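Local structure of putative capsular polysaccharide biosynthesis protein (Streptococcus pneumoniae serotype 4, 6EWJ) at residues 107-112 / 371-376; 290-295 / 383-388; 322-327 / 377-382; 334-339 / 402-407. The protein probably acts as a pyridoxal-phosphate-dependent sugar aminotransferase in teichoic acid biosynthesis. All coordinates share one frame; numbering follows the deposited sequence.

Contact 1 (107-112 / 371-376)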
loop_
_atom_site.group_PDB
_atom_site.type_symbol
_atom_site.label_atom_id
_atom_site.label_comp_id
_atom_site.label_asym_id
_atom_site.label_seq_id
_atom_site.Cartn_x
_atom_site.Cartn_y
_atom_site.Cartn_z
ATOM N N VAL A 107 12.803 21.422 -12.467
ATOM C CA VAL A 107 14.046 22.046 -12.937
ATOM C C VAL A 107 14.491 21.331 -14.209
ATOM O O VAL A 107 14.456 20.109 -14.269
ATOM C CB VAL A 107 15.147 21.982 -11.873
ATOM C CG1 VAL A 107 16.436 22.591 -12.388
ATOM C CG2 VAL A 107 14.710 22.720 -10.617
ATOM N N ASP A 108 14.921 22.116 -15.207
ATOM C CA ASP A 108 15.348 21.562 -16.477
ATOM C C ASP A 108 16.663 20.824 -16.312
ATOM O O ASP A 108 17.382 21.018 -15.309
ATOM C CB ASP A 108 15.489 22.650 -17.577
ATOM C CG ASP A 108 15.341 22.091 -18.976
ATOM O OD1 ASP A 108 15.003 20.883 -19.135
ATOM O OD2 ASP A 108 15.513 22.859 -19.938
ATOM N N ILE A 109 16.983 19.993 -17.285
ATOM C CA ILE A 109 18.124 19.145 -17.202
ATOM C C ILE A 109 19.248 19.718 -18.062
ATOM O O ILE A 109 19.106 20.796 -18.641
ATOM C CB ILE A 109 17.758 17.687 -17.560
ATOM C CG1 ILE A 109 17.318 17.552 -19.018
ATOM C CG2 ILE A 109 16.667 17.189 -16.605
ATOM C CD1 ILE A 109 17.388 16.140 -19.553
ATOM N N GLN A 110 20.386 19.034 -18.080
ATOM C CA GLN A 110 21.558 19.488 -18.811
ATOM C C GLN A 110 21.476 19.037 -20.278
ATOM O O GLN A 110 20.591 18.272 -20.652
ATOM C CB GLN A 110 22.839 18.970 -18.141
ATOM C CG GLN A 110 22.977 19.370 -16.667
ATOM C CD GLN A 110 24.208 18.764 -15.984
ATOM O OE1 GLN A 110 25.233 18.520 -16.625
ATOM N NE2 GLN A 110 24.136 18.582 -14.660
ATOM N N ALA A 111 22.432 19.493 -21.106
ATOM C CA ALA A 111 22.397 19.154 -22.539
ATOM C C ALA A 111 22.825 17.696 -22.821
ATOM O O ALA A 111 22.406 17.107 -23.824
ATOM C CB ALA A 111 23.255 20.130 -23.323
ATOM N N ASP A 112 23.660 17.124 -21.953
ATOM C CA ASP A 112 24.396 15.905 -22.274
ATOM C C ASP A 112 24.246 14.865 -21.195
ATOM O O ASP A 112 25.112 14.002 -21.051
ATOM C CB ASP A 112 25.923 16.220 -22.423
ATOM C CG ASP A 112 26.192 17.373 -23.362
ATOM O OD1 ASP A 112 25.729 17.285 -24.522
ATOM O OD2 ASP A 112 26.914 18.347 -22.966
ATOM N N PRO A 371 13.262 23.019 -22.223
ATOM C CA PRO A 371 13.670 22.528 -23.534
ATOM C C PRO A 371 14.704 21.405 -23.528
ATOM O O PRO A 371 14.738 20.614 -24.459
ATOM C CB PRO A 371 14.255 23.776 -24.207
ATOM C CG PRO A 371 14.591 24.717 -23.088
ATOM C CD PRO A 371 13.561 24.457 -22.059
ATOM N N LYS A 372 15.571 21.366 -22.521
ATOM C CA LYS A 372 16.616 20.330 -22.450
ATOM C C LYS A 372 15.965 18.991 -22.154
ATOM O O LYS A 372 16.327 17.938 -22.734
ATOM C CB LYS A 372 17.672 20.688 -21.410
ATOM C CG LYS A 372 18.343 22.039 -21.690
ATOM C CD LYS A 372 19.530 21.945 -22.613
ATOM C CE LYS A 372 20.223 23.318 -22.776
ATOM N NZ LYS A 372 19.374 24.582 -22.796
ATOM N N ALA A 373 14.986 19.023 -21.248
ATOM C CA ALA A 373 14.197 17.836 -20.938
ATOM C C ALA A 373 13.540 17.302 -22.176
ATOM O O ALA A 373 13.589 16.093 -22.449
ATOM C CB ALA A 373 13.144 18.131 -19.847
ATOM N N TYR A 374 12.912 18.200 -22.936
ATOM C CA TYR A 374 12.299 17.802 -24.202
ATOM C C TYR A 374 13.315 17.161 -25.165
ATOM O O TYR A 374 13.017 16.184 -25.822
ATOM C CB TYR A 374 11.609 18.991 -24.895
ATOM C CG TYR A 374 10.841 18.520 -26.085
ATOM C CD1 TYR A 374 9.564 17.950 -25.909
ATOM C CD2 TYR A 374 11.370 18.592 -27.385
ATOM C CE1 TYR A 374 8.863 17.461 -26.977
ATOM C CE2 TYR A 374 10.655 18.101 -28.466
ATOM C CZ TYR A 374 9.404 17.548 -28.243
ATOM O OH TYR A 374 8.653 17.069 -29.279
ATOM N N ALA A 375 14.464 17.800 -25.308
ATOM C CA ALA A 375 15.427 17.390 -26.326
ATOM C C ALA A 375 15.998 16.012 -25.964
ATOM O O ALA A 375 16.217 15.191 -26.845
ATOM C CB ALA A 375 16.530 18.448 -26.525
ATOM N N PHE A 376 16.159 15.744 -24.673
ATOM C CA PHE A 376 16.591 14.406 -24.212
ATOM C C PHE A 376 15.601 13.328 -24.579
ATOM O O PHE A 376 15.977 12.292 -25.102
ATOM C CB PHE A 376 16.774 14.426 -22.699
ATOM C CG PHE A 376 17.250 13.132 -22.117
ATOM C CD1 PHE A 376 16.335 12.153 -21.728
ATOM C CD2 PHE A 376 18.608 12.898 -21.936
ATOM C CE1 PHE A 376 16.761 10.957 -21.151
ATOM C CE2 PHE A 376 19.049 11.696 -21.366
ATOM C CZ PHE A 376 18.127 10.729 -20.971
HETATM O O HOH W 1 19.216 17.453 -22.992
#
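D108 OD1 takes the N-H of A373 at 2.8 Å and a weak bond from the N-H of the next residue, I109. Its twin OD2 accepts K372 N at 3.0 Å with an N-H...O angle of 160°. In this fold-type-I aminotransferase architecture, the carboxylate thus joins the loop leaving edge strand 103-107 of the large sheet to the start of helix 371-378. Both oxygens use their syn lone pairs, so the two successive backbone N-H groups hold the carboxylate against rotation; the helix start would also be expected to stabilise its negative charge. The D108 side chain reaches the helix with CG anti to the backbone N (chi1 -155°).

Beside this polar grip, the aliphatic part of K372 lies against the I109 carbonyl, CB being 3.1 Å from I109 O. Close by, a water bridges Q110 O and K372 O. I109 supplies the apolar half of the contact, and F376, packed also on I322 and R324, extends it toward the cofactor site: its side chain lies about 7 Å from Y351, which binds pyridoxal phosphate in another structure of this protein. At that end, I109 CD1 meets F376 CB at 3.6 Å.

Contact 2 (290-295 / 383-388)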
loop_
_atom_site.group_PDB
_atom_site.type_symbol
_atom_site.label_atom_id
_atom_site.label_comp_id
_atom_site.label_asym_id
_atom_site.label_seq_id
_atom_site.Cartn_x
_atom_site.Cartn_y
_atom_site.Cartn_z
ATOM N N ASP A 290 28.232 -7.118 -18.269
ATOM C CA ASP A 290 28.623 -7.798 -19.509
ATOM C C ASP A 290 27.724 -7.440 -20.692
ATOM O O ASP A 290 28.226 -7.307 -21.811
ATOM C CB ASP A 290 28.603 -9.308 -19.324
ATOM C CG ASP A 290 29.625 -9.810 -18.300
ATOM O OD1 ASP A 290 30.492 -9.053 -17.811
ATOM O OD2 ASP A 290 29.506 -11.001 -17.944
ATOM N N ILE A 291 26.405 -7.328 -20.469
ATOM C CA ILE A 291 25.490 -6.905 -21.536
ATOM C C ILE A 291 25.784 -5.462 -21.919
ATOM O O ILE A 291 25.818 -5.153 -23.101
ATOM C CB ILE A 291 24.001 -7.061 -21.143
ATOM C CG1 ILE A 291 23.662 -8.552 -21.012
ATOM C CG2 ILE A 291 23.072 -6.408 -22.179
ATOM C CD1 ILE A 291 22.457 -8.822 -20.172
ATOM N N VAL A 292 25.970 -4.584 -20.934
ATOM C CA VAL A 292 26.203 -3.166 -21.223
ATOM C C VAL A 292 27.497 -2.983 -21.993
ATOM O O VAL A 292 27.533 -2.265 -22.990
ATOM C CB VAL A 292 26.155 -2.273 -19.965
ATOM C CG1 VAL A 292 26.722 -0.893 -20.223
ATOM C CG2 VAL A 292 24.697 -2.117 -19.491
ATOM N N ASP A 293 28.548 -3.677 -21.568
ATOM C CA ASP A 293 29.816 -3.594 -22.296
ATOM C C ASP A 293 29.656 -4.063 -23.747
ATOM O O ASP A 293 30.278 -3.504 -24.640
ATOM C CB ASP A 293 30.924 -4.367 -21.570
ATOM C CG ASP A 293 31.275 -3.755 -20.220
ATOM O OD1 ASP A 293 30.998 -2.554 -19.978
ATOM O OD2 ASP A 293 31.850 -4.486 -19.395
ATOM N N ARG A 294 28.856 -5.118 -23.966
ATOM C CA ARG A 294 28.646 -5.658 -25.324
ATOM C C ARG A 294 27.880 -4.635 -26.184
ATOM O O ARG A 294 28.280 -4.325 -27.319
ATOM C CB ARG A 294 27.948 -7.027 -25.257
ATOM C CG ARG A 294 27.686 -7.686 -26.599
ATOM C CD ARG A 294 26.987 -9.015 -26.440
ATOM N NE ARG A 294 27.961 -10.016 -26.055
ATOM C CZ ARG A 294 28.691 -10.762 -26.887
ATOM N NH1 ARG A 294 28.549 -10.701 -28.212
ATOM N NH2 ARG A 294 29.561 -11.600 -26.378
ATOM N N TYR A 295 26.824 -4.056 -25.610
ATOM C CA TYR A 295 26.109 -2.964 -26.292
ATOM C C TYR A 295 27.049 -1.776 -26.603
ATOM O O TYR A 295 27.091 -1.265 -27.730
ATOM C CB TYR A 295 24.943 -2.442 -25.417
ATOM C CG TYR A 295 23.578 -3.122 -25.461
ATOM C CD1 TYR A 295 23.010 -3.549 -26.652
ATOM C CD2 TYR A 295 22.804 -3.211 -24.294
ATOM C CE1 TYR A 295 21.725 -4.108 -26.680
ATOM C CE2 TYR A 295 21.516 -3.761 -24.304
ATOM C CZ TYR A 295 20.977 -4.216 -25.497
ATOM O OH TYR A 295 19.704 -4.713 -25.531
ATOM N N LEU A 383 16.705 0.377 -24.876
ATOM C CA LEU A 383 16.799 -1.020 -25.304
ATOM C C LEU A 383 16.721 -1.934 -24.120
ATOM O O LEU A 383 17.049 -1.493 -23.023
ATOM C CB LEU A 383 18.137 -1.281 -26.001
ATOM C CG LEU A 383 18.478 -0.363 -27.184
ATOM C CD1 LEU A 383 19.834 -0.752 -27.748
ATOM C CD2 LEU A 383 17.412 -0.410 -28.255
ATOM N N PRO A 384 16.307 -3.203 -24.340
ATOM C CA PRO A 384 16.160 -4.149 -23.273
ATOM C C PRO A 384 17.496 -4.362 -22.519
ATOM O O PRO A 384 18.566 -4.413 -23.150
ATOM C CB PRO A 384 15.762 -5.431 -24.009
ATOM C CG PRO A 384 15.010 -4.955 -25.174
ATOM C CD PRO A 384 15.852 -3.781 -25.619
ATOM N N LEU A 385 17.413 -4.389 -21.198
ATOM C CA LEU A 385 18.578 -4.682 -20.327
ATOM C C LEU A 385 18.071 -5.434 -19.106
ATOM O O LEU A 385 17.531 -4.840 -18.170
ATOM C CB LEU A 385 19.300 -3.410 -19.902
ATOM C CG LEU A 385 20.585 -3.570 -19.064
ATOM C CD1 LEU A 385 21.601 -4.455 -19.732
ATOM C CD2 LEU A 385 21.195 -2.216 -18.742
ATOM N N HIS A 386 18.230 -6.755 -19.162
ATOM C CA HIS A 386 17.815 -7.632 -18.107
ATOM C C HIS A 386 18.585 -8.935 -18.279
ATOM O O HIS A 386 19.210 -9.187 -19.325
ATOM C CB HIS A 386 16.307 -7.890 -18.209
ATOM C CG HIS A 386 15.857 -8.386 -19.549
ATOM N ND1 HIS A 386 15.923 -9.712 -19.922
ATOM C CD2 HIS A 386 15.318 -7.733 -20.607
ATOM C CE1 HIS A 386 15.431 -9.856 -21.142
ATOM N NE2 HIS A 386 15.071 -8.662 -21.586
ATOM N N THR A 387 18.462 -9.791 -17.268
ATOM C CA THR A 387 19.357 -10.954 -17.150
ATOM C C THR A 387 18.861 -12.212 -17.858
ATOM O O THR A 387 19.490 -13.240 -17.755
ATOM C CB THR A 387 19.607 -11.240 -15.670
ATOM O OG1 THR A 387 18.358 -11.212 -14.962
ATOM C CG2 THR A 387 20.521 -10.162 -15.114
ATOM N N LYS A 388 17.706 -12.133 -18.519
ATOM C CA LYS A 388 17.246 -13.177 -19.415
ATOM C C LYS A 388 17.700 -12.985 -20.871
ATOM O O LYS A 388 17.498 -13.877 -21.690
ATOM C CB LYS A 388 15.710 -13.295 -19.353
ATOM C CG LYS A 388 15.125 -13.412 -17.935
ATOM C CD LYS A 388 15.456 -14.735 -17.273
ATOM C CE LYS A 388 14.627 -15.888 -17.803
ATOM N NZ LYS A 388 14.887 -17.092 -16.961
#
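Y295 OH donates to P384 O at 2.7 Å, joining long helix 268-299 to the segment that runs from edge strand 380-383 toward helix 391-409, in the smaller C-terminal part of the fold-type-I aminotransferase fold. The donor sits in the carbonyl plane, with a C=O...O angle of 146°, and the same carbonyl oxygen lies at the edge of the tyrosine ring, near its plane. The ring is therefore met in two ways: by P384 O at its rim and by L383 CD1 over one face, the methyl being 4.0 Å from CE1.

About one turn before Y295, I291 and V292 receive L385, which uses both branches of its fork. CD1 comes to 3.5 Å from I291 CG2, tighter than usual van der Waals contact, while CD2 packs at 3.6 Å on V292 CG2. The leucine can touch both residues because its CG stands anti to the backbone N (chi1 -176°), which sends the fork toward the helix although its CA–CB bond does not itself point there. I291 and L385 run past each other in opposite directions.

Farther out, Y321 of strand 321-325, the middle strand of the three-stranded sheet, stacks its ring on that of Y295 and also touches V292, L383 and L385, so the strand helps to position both sides of the contact. R294 makes a salt bridge to D395, tying helix 268-299 to helix 391-409. H386 turns its imidazole elsewhere, with NE2 bonded to P13 O, and leaves its backbone to the helix: I291 CD1 lies 3.4 Å from H386 O.

Contact 3 (322-327 / 377-382)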
loop_
_atom_site.group_PDB
_atom_site.type_symbol
_atom_site.label_atom_id
_atom_site.label_comp_id
_atom_site.label_asym_id
_atom_site.label_seq_id
_atom_site.Cartn_x
_atom_site.Cartn_y
_atom_site.Cartn_z
ATOM N N ILE A 322 19.578 3.244 -21.700
ATOM C CA ILE A 322 19.106 4.473 -22.314
ATOM C C ILE A 322 20.048 4.906 -23.445
ATOM O O ILE A 322 21.290 4.975 -23.247
ATOM C CB ILE A 322 18.926 5.569 -21.233
ATOM C CG1 ILE A 322 17.790 5.091 -20.274
ATOM C CG2 ILE A 322 18.691 6.935 -21.904
ATOM C CD1 ILE A 322 17.204 6.082 -19.292
ATOM N N THR A 323 19.461 5.176 -24.618
ATOM C CA THR A 323 20.207 5.656 -25.772
ATOM C C THR A 323 19.524 6.855 -26.322
ATOM O O THR A 323 18.308 7.036 -26.140
ATOM C CB THR A 323 20.418 4.627 -26.914
ATOM O OG1 THR A 323 19.245 4.530 -27.760
ATOM C CG2 THR A 323 20.819 3.220 -26.376
ATOM N N ARG A 324 20.313 7.705 -26.963
ATOM C CA ARG A 324 19.799 8.753 -27.804
ATOM C C ARG A 324 20.387 8.628 -29.223
ATOM O O ARG A 324 21.576 8.350 -29.366
ATOM C CB ARG A 324 20.093 10.121 -27.191
ATOM C CG ARG A 324 19.439 10.343 -25.841
ATOM C CD ARG A 324 19.856 11.647 -25.218
ATOM N NE ARG A 324 19.418 12.773 -26.024
ATOM C CZ ARG A 324 19.798 14.038 -25.844
ATOM N NH1 ARG A 324 20.684 14.341 -24.888
ATOM N NH2 ARG A 324 19.330 14.996 -26.634
ATOM N N VAL A 325 19.543 8.764 -30.252
ATOM C CA VAL A 325 19.939 8.583 -31.647
ATOM C C VAL A 325 20.209 9.971 -32.249
ATOM O O VAL A 325 19.295 10.801 -32.377
ATOM C CB VAL A 325 18.891 7.822 -32.492
ATOM C CG1 VAL A 325 19.484 7.410 -33.834
ATOM C CG2 VAL A 325 18.416 6.572 -31.751
ATOM N N GLU A 326 21.474 10.261 -32.528
ATOM C CA GLU A 326 21.825 11.582 -33.018
ATOM C C GLU A 326 21.035 11.921 -34.264
ATOM O O GLU A 326 20.925 11.104 -35.175
ATOM C CB GLU A 326 23.301 11.720 -33.336
ATOM C CG GLU A 326 23.636 13.109 -33.920
ATOM C CD GLU A 326 25.076 13.505 -33.771
ATOM O OE1 GLU A 326 25.746 12.976 -32.861
ATOM O OE2 GLU A 326 25.532 14.363 -34.563
ATOM N N GLY A 327 20.536 13.151 -34.311
ATOM C CA GLY A 327 19.917 13.681 -35.527
ATOM C C GLY A 327 18.478 13.268 -35.782
ATOM O O GLY A 327 17.905 13.661 -36.800
ATOM N N PHE A 377 14.334 13.610 -24.292
ATOM C CA PHE A 377 13.189 12.742 -24.616
ATOM C C PHE A 377 13.004 12.494 -26.088
ATOM O O PHE A 377 12.793 11.362 -26.523
ATOM C CB PHE A 377 11.907 13.351 -24.054
ATOM C CG PHE A 377 10.650 12.915 -24.762
ATOM C CD1 PHE A 377 10.149 11.604 -24.608
ATOM C CD2 PHE A 377 9.933 13.812 -25.569
ATOM C CE1 PHE A 377 9.014 11.186 -25.294
ATOM C CE2 PHE A 377 8.807 13.384 -26.240
ATOM C CZ PHE A 377 8.332 12.073 -26.082
ATOM N N GLU A 378 13.079 13.554 -26.863
ATOM C CA GLU A 378 12.816 13.496 -28.284
ATOM C C GLU A 378 13.492 12.358 -29.097
ATOM O O GLU A 378 12.855 11.775 -29.988
ATOM C CB GLU A 378 13.191 14.853 -28.925
ATOM C CG GLU A 378 12.574 15.072 -30.287
ATOM C CD GLU A 378 13.074 16.321 -31.004
ATOM O OE1 GLU A 378 13.855 17.114 -30.441
ATOM O OE2 GLU A 378 12.634 16.518 -32.140
ATOM N N ASN A 379 14.767 12.086 -28.826
ATOM C CA ASN A 379 15.537 11.089 -29.586
ATOM C C ASN A 379 15.962 9.876 -28.724
ATOM O O ASN A 379 16.840 9.123 -29.106
ATOM C CB ASN A 379 16.743 11.732 -30.261
ATOM C CG ASN A 379 17.731 12.341 -29.288
ATOM O OD1 ASN A 379 17.378 12.724 -28.163
ATOM N ND2 ASN A 379 18.958 12.475 -29.721
ATOM N N GLU A 380 15.288 9.690 -27.600
ATOM C CA GLU A 380 15.652 8.695 -26.635
ATOM C C GLU A 380 14.945 7.389 -26.943
ATOM O O GLU A 380 13.717 7.381 -27.198
ATOM C CB GLU A 380 15.332 9.168 -25.221
ATOM C CG GLU A 380 15.955 8.327 -24.115
ATOM C CD GLU A 380 15.235 7.012 -23.834
ATOM O OE1 GLU A 380 13.990 6.936 -23.955
ATOM O OE2 GLU A 380 15.901 6.016 -23.446
ATOM N N ILE A 381 15.714 6.300 -26.924
ATOM C CA ILE A 381 15.190 4.948 -26.976
ATOM C C ILE A 381 15.884 4.067 -25.953
ATOM O O ILE A 381 17.125 3.992 -25.889
ATOM C CB ILE A 381 15.324 4.341 -28.387
ATOM C CG1 ILE A 381 14.430 5.125 -29.394
ATOM C CG2 ILE A 381 14.875 2.895 -28.416
ATOM C CD1 ILE A 381 14.706 4.806 -30.851
ATOM N N THR A 382 15.086 3.358 -25.168
ATOM C CA THR A 382 15.619 2.434 -24.228
ATOM C C THR A 382 15.549 1.033 -24.810
ATOM O O THR A 382 14.472 0.559 -25.180
ATOM C CB THR A 382 14.868 2.483 -22.894
ATOM O OG1 THR A 382 14.641 3.831 -22.539
ATOM C CG2 THR A 382 15.648 1.831 -21.795
#
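An antiparallel strand pair joins 322-325 to 380-382, with T323 and I381 as the hydrogen-bonded pair and I322-T382 and R324-E380 as non-hydrogen-bonded pairs. I381 N gives to T323 O at 2.8 Å, and I381 O receives two donors of T323: N at 2.9 Å, from above the carbonyl plane, and OG1 at 2.9 Å, closer to that plane. The threonine hydroxyl can reach it because chi1 (81°) places OG1 between its own N and carbonyl carbon.

These strands are the centre and one edge of the three-stranded sheet in the C-terminal part of the aminotransferase fold. I322, R324, E380 and T382 occupy one face; T323 and I381 occupy the other, toward F401 of helix 391-409. Where helix 371-378 gives way to the strand, N379 continues the pairing with its backbone and side chain. Its O accepts V325 N, and its ND2 donates to V325 O at 3.2 Å, from well above that carbonyl plane. N379 OD1 takes R324 NE at 3.0 Å, almost straight (164°), at the guanidinium edge; the amide and guanidinium planes stand 86° apart. On the face with I322, T382 OG1 donates to a syn lone pair of E380 OE2 at 2.7 Å, and the other oxygen, E380 OE1, bonds H350 N.

Contact 4 (334-339 / 402-407)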
loop_
_atom_site.group_PDB
_atom_site.type_symbol
_atom_site.label_atom_id
_atom_site.label_comp_id
_atom_site.label_asym_id
_atom_site.label_seq_id
_atom_site.Cartn_x
_atom_site.Cartn_y
_atom_site.Cartn_z
ATOM N N ASN A 334 9.923 7.739 -33.135
ATOM C CA ASN A 334 8.745 6.880 -32.956
ATOM C C ASN A 334 8.745 5.797 -34.033
ATOM O O ASN A 334 8.468 4.656 -33.713
ATOM C CB ASN A 334 7.441 7.695 -32.949
ATOM C CG ASN A 334 7.362 8.692 -31.788
ATOM O OD1 ASN A 334 8.085 8.612 -30.787
ATOM N ND2 ASN A 334 6.427 9.662 -31.927
ATOM N N LEU A 335 9.091 6.167 -35.278
ATOM C CA LEU A 335 9.170 5.190 -36.388
ATOM C C LEU A 335 10.206 4.117 -36.092
ATOM O O LEU A 335 9.896 2.926 -36.195
ATOM C CB LEU A 335 9.447 5.857 -37.748
ATOM C CG LEU A 335 9.515 4.939 -38.996
ATOM C CD1 LEU A 335 8.329 3.960 -39.099
ATOM C CD2 LEU A 335 9.614 5.752 -40.266
ATOM N N ILE A 336 11.383 4.524 -35.603
ATOM C CA ILE A 336 12.435 3.555 -35.196
ATOM C C ILE A 336 11.924 2.537 -34.136
ATOM O O ILE A 336 12.168 1.335 -34.248
ATOM C CB ILE A 336 13.729 4.263 -34.716
ATOM C CG1 ILE A 336 14.414 4.980 -35.892
ATOM C CG2 ILE A 336 14.716 3.251 -34.113
ATOM C CD1 ILE A 336 15.492 5.980 -35.499
ATOM N N ILE A 337 11.174 2.996 -33.146
ATOM C CA ILE A 337 10.605 2.076 -32.157
ATOM C C ILE A 337 9.667 1.062 -32.806
ATOM O O ILE A 337 9.754 -0.135 -32.533
ATOM C CB ILE A 337 9.885 2.809 -31.029
ATOM C CG1 ILE A 337 10.936 3.427 -30.113
ATOM C CG2 ILE A 337 8.976 1.870 -30.234
ATOM C CD1 ILE A 337 10.346 4.366 -29.099
ATOM N N GLN A 338 8.790 1.526 -33.680
ATOM C CA GLN A 338 7.876 0.595 -34.385
ATOM C C GLN A 338 8.633 -0.396 -35.317
ATOM O O GLN A 338 8.231 -1.568 -35.440
ATOM C CB GLN A 338 6.765 1.361 -35.130
ATOM C CG GLN A 338 5.883 2.248 -34.255
ATOM C CD GLN A 338 5.114 1.535 -33.163
ATOM O OE1 GLN A 338 4.813 0.332 -33.241
ATOM N NE2 GLN A 338 4.755 2.300 -32.118
ATOM N N GLU A 339 9.718 0.064 -35.948
ATOM C CA GLU A 339 10.573 -0.823 -36.751
ATOM C C GLU A 339 11.328 -1.841 -35.890
ATOM O O GLU A 339 11.512 -2.982 -36.306
ATOM C CB GLU A 339 11.596 -0.031 -37.559
ATOM C CG GLU A 339 11.017 0.673 -38.771
ATOM C CD GLU A 339 10.616 -0.289 -39.867
ATOM O OE1 GLU A 339 11.345 -1.281 -40.124
ATOM O OE2 GLU A 339 9.564 -0.059 -40.486
ATOM N N LYS A 402 21.070 -0.464 -35.424
ATOM C CA LYS A 402 21.866 0.292 -36.409
ATOM C C LYS A 402 21.211 0.331 -37.790
ATOM O O LYS A 402 20.992 1.406 -38.330
ATOM C CB LYS A 402 23.262 -0.289 -36.569
ATOM C CG LYS A 402 24.167 -0.069 -35.377
ATOM C CD LYS A 402 25.514 -0.691 -35.696
ATOM C CE LYS A 402 26.091 -1.445 -34.547
ATOM N NZ LYS A 402 27.461 -1.940 -34.873
ATOM N N THR A 403 20.864 -0.844 -38.321
ATOM C CA THR A 403 20.221 -0.962 -39.639
ATOM C C THR A 403 18.912 -0.182 -39.715
ATOM O O THR A 403 18.650 0.520 -40.703
ATOM C CB THR A 403 19.956 -2.441 -40.008
ATOM O OG1 THR A 403 21.191 -3.145 -40.034
ATOM C CG2 THR A 403 19.273 -2.593 -41.396
ATOM N N VAL A 404 18.093 -0.325 -38.679
ATOM C CA VAL A 404 16.791 0.336 -38.628
ATOM C C VAL A 404 16.920 1.847 -38.580
ATOM O O VAL A 404 16.203 2.538 -39.290
ATOM C CB VAL A 404 15.933 -0.183 -37.443
ATOM C CG1 VAL A 404 14.842 0.800 -37.075
ATOM C CG2 VAL A 404 15.318 -1.534 -37.803
ATOM N N SER A 405 17.787 2.350 -37.711
ATOM C CA SER A 405 18.043 3.791 -37.613
ATOM C C SER A 405 18.489 4.372 -38.953
ATOM O O SER A 405 17.966 5.390 -39.400
ATOM C CB SER A 405 19.116 4.087 -36.554
ATOM O OG SER A 405 18.689 3.659 -35.263
ATOM N N GLU A 406 19.469 3.718 -39.582
ATOM C CA GLU A 406 19.946 4.129 -40.925
ATOM C C GLU A 406 18.794 4.160 -41.930
ATOM O O GLU A 406 18.593 5.148 -42.627
ATOM C CB GLU A 406 21.025 3.178 -41.441
ATOM C CG GLU A 406 22.369 3.246 -40.731
ATOM C CD GLU A 406 23.313 2.118 -41.149
ATOM O OE1 GLU A 406 23.344 1.815 -42.372
ATOM O OE2 GLU A 406 24.021 1.542 -40.277
ATOM N N LYS A 407 18.008 3.089 -41.959
ATOM C CA LYS A 407 16.860 3.005 -42.867
ATOM C C LYS A 407 15.884 4.162 -42.683
ATOM O O LYS A 407 15.506 4.793 -43.665
ATOM C CB LYS A 407 16.137 1.676 -42.722
ATOM C CG LYS A 407 14.955 1.481 -43.676
ATOM C CD LYS A 407 14.320 0.101 -43.602
ATOM C CE LYS A 407 13.485 -0.063 -42.337
ATOM N NZ LYS A 407 13.431 -1.395 -41.660
#
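Apolar contact between the two helices centres on V404, whose CG1 methyl wedges between two residues one turn apart on 334-339. It comes to 3.4 Å from E339 CB and to 3.8 Å from I336 CG2, while CG2 of the same valine grazes E339 CB. With chi1 at 159°, CG1 stands anti to the backbone N of V404, and this torsion points the methyl at both partners. The nearest backbone approach lies beside it, I336 CA to S405 CA at 6.1 Å, where a small serine faces the isoleucine: I336 CD1 lies 4.0 Å from S405 OG, a van der Waals approach only, the hydroxyl being hydrogen-bonded to F401 O in its own helix.

The charged part is a single salt bridge. K407 NZ donates to E339 OE1 at 2.6 Å, approaching from above the carboxylate plane, 51° out of it. The glutamate bends at chi2, and the lysine, extended through its first two torsions, bends at chi3 and chi4 to bring NZ over the acid. The pair crosses at about a right angle, K407 being exposed. The other oxygen, E339 OE2, has a long, weak ion pair with K342.

The axes of 334-339 and 402-407 approach to 9.5 Å at 138°, a strongly oblique crossing with roughly opposed directions. I336 also packs on I381 and S405 on I304, which puts both helices against the three-stranded antiparallel sheet, while W253 of the second subunit packs on N334 and I337. Helices packed on a small antiparallel sheet are consistent with the C-terminal domain of fold-type-I aminotransferases.

Overall arrangement
From the N terminus, 107-112 pairs with 371-376 in contact 1, closing a loop of 258 residues that ties the large sheet's edge to a helix of the C-terminal part. Within that loop lie 290-295, 322-327 and 334-339, whose partners all follow 371-376, so contacts 2, 3 and 4 each cross contact 1. Contact 3 closes at 377-382 and nests inside contact 2, which closes at 383-388 directly after it. Contact 4 closes last, at 402-407, crossing contacts 2 and 3. Contacts 1 and 3 share helix 371-378 and touch; contact 4 touches contact 3 through I381 and I336. Contact 2 ties helix 268-299 to the segment after strand 380-383, and contact 4 ties helix 330-342 to helix 391-409.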